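Local coordinates for protein ketol-acid reductoisomerase (NAD(+)) (uncultured archaeon GZfos26G2, PDB 4XDY) that catalyses the magnesium-dependent methyl migration and NADH-dependent reduction of (S)-2-acetolactate to (R)-2,3-dihydroxy-isovalerate in branched-chain amino acid biosynthesis, at residues Y24-D29 against K60-F66. Numbering follows the deposited sequence.
Sequences YGAQGD and KAKEDGF. With NAI (1,4-dihydronicotinamide adenine dinucleotide), chain E.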
# COMPACT_ATOMS: atom_id res chain seq x y z
N TYR A 24 -10.67 -19.31 15.57
CA TYR A 24 -9.32 -18.90 15.63
C TYR A 24 -8.72 -18.74 14.25
O TYR A 24 -7.73 -19.39 13.96
CB TYR A 24 -8.48 -19.97 16.43
CG TYR A 24 -7.14 -19.60 16.96
CD1 TYR A 24 -6.98 -18.83 18.09
CD2 TYR A 24 -5.98 -20.12 16.39
CE1 TYR A 24 -5.75 -18.51 18.61
CE2 TYR A 24 -4.72 -19.81 16.89
CZ TYR A 24 -4.60 -19.02 18.05
OH TYR A 24 -3.39 -18.66 18.58
N GLY A 25 -9.25 -17.80 13.44
CA GLY A 25 -8.77 -17.51 12.10
C GLY A 25 -8.09 -16.16 12.09
O GLY A 25 -7.38 -15.81 13.03
N ALA A 26 -8.23 -15.38 11.01
CA ALA A 26 -7.35 -14.18 10.88
C ALA A 26 -7.56 -13.27 12.10
O ALA A 26 -6.59 -12.81 12.72
CB ALA A 26 -7.75 -13.41 9.61
N GLN A 27 -8.82 -13.00 12.42
CA GLN A 27 -9.14 -12.13 13.55
C GLN A 27 -9.04 -12.84 14.93
O GLN A 27 -8.51 -12.26 15.86
CB GLN A 27 -10.50 -11.48 13.37
CG GLN A 27 -10.50 -10.31 12.35
CD GLN A 27 -9.56 -9.17 12.68
OE1 GLN A 27 -9.00 -8.52 11.77
NE2 GLN A 27 -9.40 -8.91 13.93
N GLY A 28 -9.56 -14.04 15.06
CA GLY A 28 -9.57 -14.74 16.34
C GLY A 28 -8.15 -14.98 16.82
O GLY A 28 -7.84 -14.81 18.01
N ASP A 29 -7.27 -15.40 15.90
CA ASP A 29 -5.85 -15.63 16.22
C ASP A 29 -5.18 -14.32 16.70
O ASP A 29 -4.62 -14.22 17.84
CB ASP A 29 -5.16 -16.36 15.05
CG ASP A 29 -3.72 -16.78 15.33
OD1 ASP A 29 -3.01 -16.22 16.22
OD2 ASP A 29 -3.21 -17.63 14.58
N LYS A 60 -3.96 -25.27 15.96
CA LYS A 60 -3.04 -24.17 16.11
C LYS A 60 -3.27 -23.50 17.46
O LYS A 60 -2.31 -23.11 18.13
CB LYS A 60 -3.13 -23.15 14.96
CG LYS A 60 -2.06 -22.06 15.08
CD LYS A 60 -2.14 -21.08 13.87
CE LYS A 60 -1.00 -20.07 13.82
NZ LYS A 60 -1.02 -19.15 15.00
N ALA A 61 -4.53 -23.28 17.81
CA ALA A 61 -4.86 -22.65 19.09
C ALA A 61 -4.33 -23.48 20.30
O ALA A 61 -3.87 -22.89 21.28
CB ALA A 61 -6.36 -22.47 19.22
N LYS A 62 -4.39 -24.82 20.20
CA LYS A 62 -3.75 -25.73 21.27
C LYS A 62 -2.25 -25.50 21.39
O LYS A 62 -1.72 -25.17 22.45
CB LYS A 62 -4.05 -27.18 20.97
CG LYS A 62 -5.46 -27.61 21.27
CD LYS A 62 -5.49 -29.10 21.60
CE LYS A 62 -6.90 -29.57 21.95
NZ LYS A 62 -7.37 -29.09 23.30
N GLU A 63 -1.61 -25.49 20.22
CA GLU A 63 -0.21 -25.23 20.05
C GLU A 63 0.24 -23.87 20.51
O GLU A 63 1.36 -23.73 20.98
CB GLU A 63 0.01 -25.40 18.57
CG GLU A 63 1.42 -25.46 18.11
CD GLU A 63 1.42 -25.90 16.67
OE1 GLU A 63 0.84 -26.98 16.37
OE2 GLU A 63 1.95 -25.13 15.84
N ASP A 64 -0.62 -22.85 20.39
CA ASP A 64 -0.27 -21.48 20.77
C ASP A 64 -0.54 -21.27 22.27
O ASP A 64 -0.39 -20.15 22.79
CB ASP A 64 -1.10 -20.49 19.89
CG ASP A 64 -0.66 -20.48 18.45
OD1 ASP A 64 0.47 -20.97 18.19
OD2 ASP A 64 -1.39 -19.96 17.55
N GLY A 65 -0.99 -22.34 22.95
CA GLY A 65 -1.06 -22.37 24.39
C GLY A 65 -2.39 -21.96 24.96
O GLY A 65 -2.46 -21.62 26.09
N PHE A 66 -3.47 -21.99 24.18
CA PHE A 66 -4.79 -21.68 24.70
C PHE A 66 -5.53 -22.87 25.23
O PHE A 66 -5.35 -23.96 24.73
CB PHE A 66 -5.63 -21.05 23.55
CG PHE A 66 -5.19 -19.71 23.21
CD1 PHE A 66 -5.74 -18.61 23.88
CD2 PHE A 66 -4.23 -19.51 22.28
CE1 PHE A 66 -5.28 -17.32 23.60
CE2 PHE A 66 -3.77 -18.23 22.00
CZ PHE A 66 -4.31 -17.14 22.64
PA NAI E . -12.16 -16.84 9.36
O1A NAI E . -12.75 -17.00 7.95
O2A NAI E . -10.71 -16.69 9.54
O5B NAI E . -12.87 -17.99 10.25
C5B NAI E . -12.45 -18.20 11.63
C4B NAI E . -12.39 -19.73 11.89
O4B NAI E . -13.74 -20.17 11.82
C3B NAI E . -11.63 -20.63 10.89
O3B NAI E . -10.23 -20.49 11.16
C2B NAI E . -12.23 -21.99 11.15
O2B NAI E . -11.49 -22.62 12.19
C1B NAI E . -13.65 -21.61 11.63
N9A NAI E . -14.66 -22.00 10.65
C8A NAI E . -14.55 -21.73 9.28
N7A NAI E . -15.62 -22.21 8.67
C5A NAI E . -16.39 -22.81 9.61
C6A NAI E . -17.63 -23.55 9.61
N6A NAI E . -18.31 -23.78 8.47
N1A NAI E . -18.17 -23.98 10.78
C2A NAI E . -17.51 -23.80 11.94
N3A NAI E . -16.37 -23.14 12.05
C4A NAI E . -15.75 -22.64 10.92
O3 NAI E . -12.93 -15.49 10.02
PN NAI E . -12.29 -13.95 9.92
O1N NAI E . -11.99 -13.61 8.48
O2N NAI E . -11.22 -13.90 10.93
O5D NAI E . -13.64 -13.19 10.25
C5D NAI E . -14.10 -13.15 11.65
C4D NAI E . -15.03 -11.91 11.90
O4D NAI E . -14.11 -10.80 11.85
C3D NAI E . -16.06 -11.61 10.82
O3D NAI E . -17.23 -11.03 11.41
C2D NAI E . -15.40 -10.59 9.87
O2D NAI E . -16.28 -9.77 9.10
C1D NAI E . -14.59 -9.79 10.88
N1N NAI E . -13.41 -9.05 10.42
C2N NAI E . -12.44 -9.73 9.77
C3N NAI E . -11.31 -9.11 9.35
C7N NAI E . -10.26 -9.88 8.76
O7N NAI E . -10.36 -11.02 8.20
N7N NAI E . -9.07 -9.43 9.05
C4N NAI E . -11.17 -7.70 9.63
C5N NAI E . -12.13 -7.10 10.51
C6N NAI E . -13.24 -7.81 10.85
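Tyr24 lays its ring against the last turn of helix 56-63, and the methyl of Ala61 sits almost exactly over the ring centre, CB 3.6 Å from the centroid in a CH-pi contact; a side chain this short lets the aromatic face come down close to the helix. A chi1 of -163° turns the ring away from its own backbone N and toward 60-66, while CA of Asp29 lies against its other face. The phenol then serves two ends: OH donates to OD2 of Asp64 at 2.6 Å, on that oxygen's anti lone pair, and the ring turns its edge to the face of Phe66 in an offset edge-to-face pair, planes at 64°. The phenol oxygen is also hydrogen-bonded to ND2 of Asn33. OD2 of Asp64 takes a second bond on its syn side from NZ of Lys60, 2.7 Å away. Extended until a bend at its last torsion, the lysine runs past the ring edge and its NZ also bridges OD2 of Asp29 at 2.7 Å; its charge probably eases the repulsion between the two carboxylates. All this belongs to the Rossmann domain, where the glycine-rich turn after strand 18-22 receives the dinucleotide. Gly25 is the N-cap of helix 26-37, and a side chain there would strike NAI O2A, which accepts from Ala26 N; Gln27 N meets NAI O2N at 3.0 Å. Replacing Tyr24 with an alanine would probably open a gap between Ala61 and Asp29 and strip OD2 of Asp64 of the phenol's hydrogen bond. OE2 of Glu46, which itself binds the cofactor, is hydrogen-bonded to Tyr24 N. Beyond Asp64 the helix closes in a Schellman motif, the positive phi of Gly65 suiting a residue without CB, and the chain turns to bring Phe66 in against Ile44 and Val42 of strand 41-50.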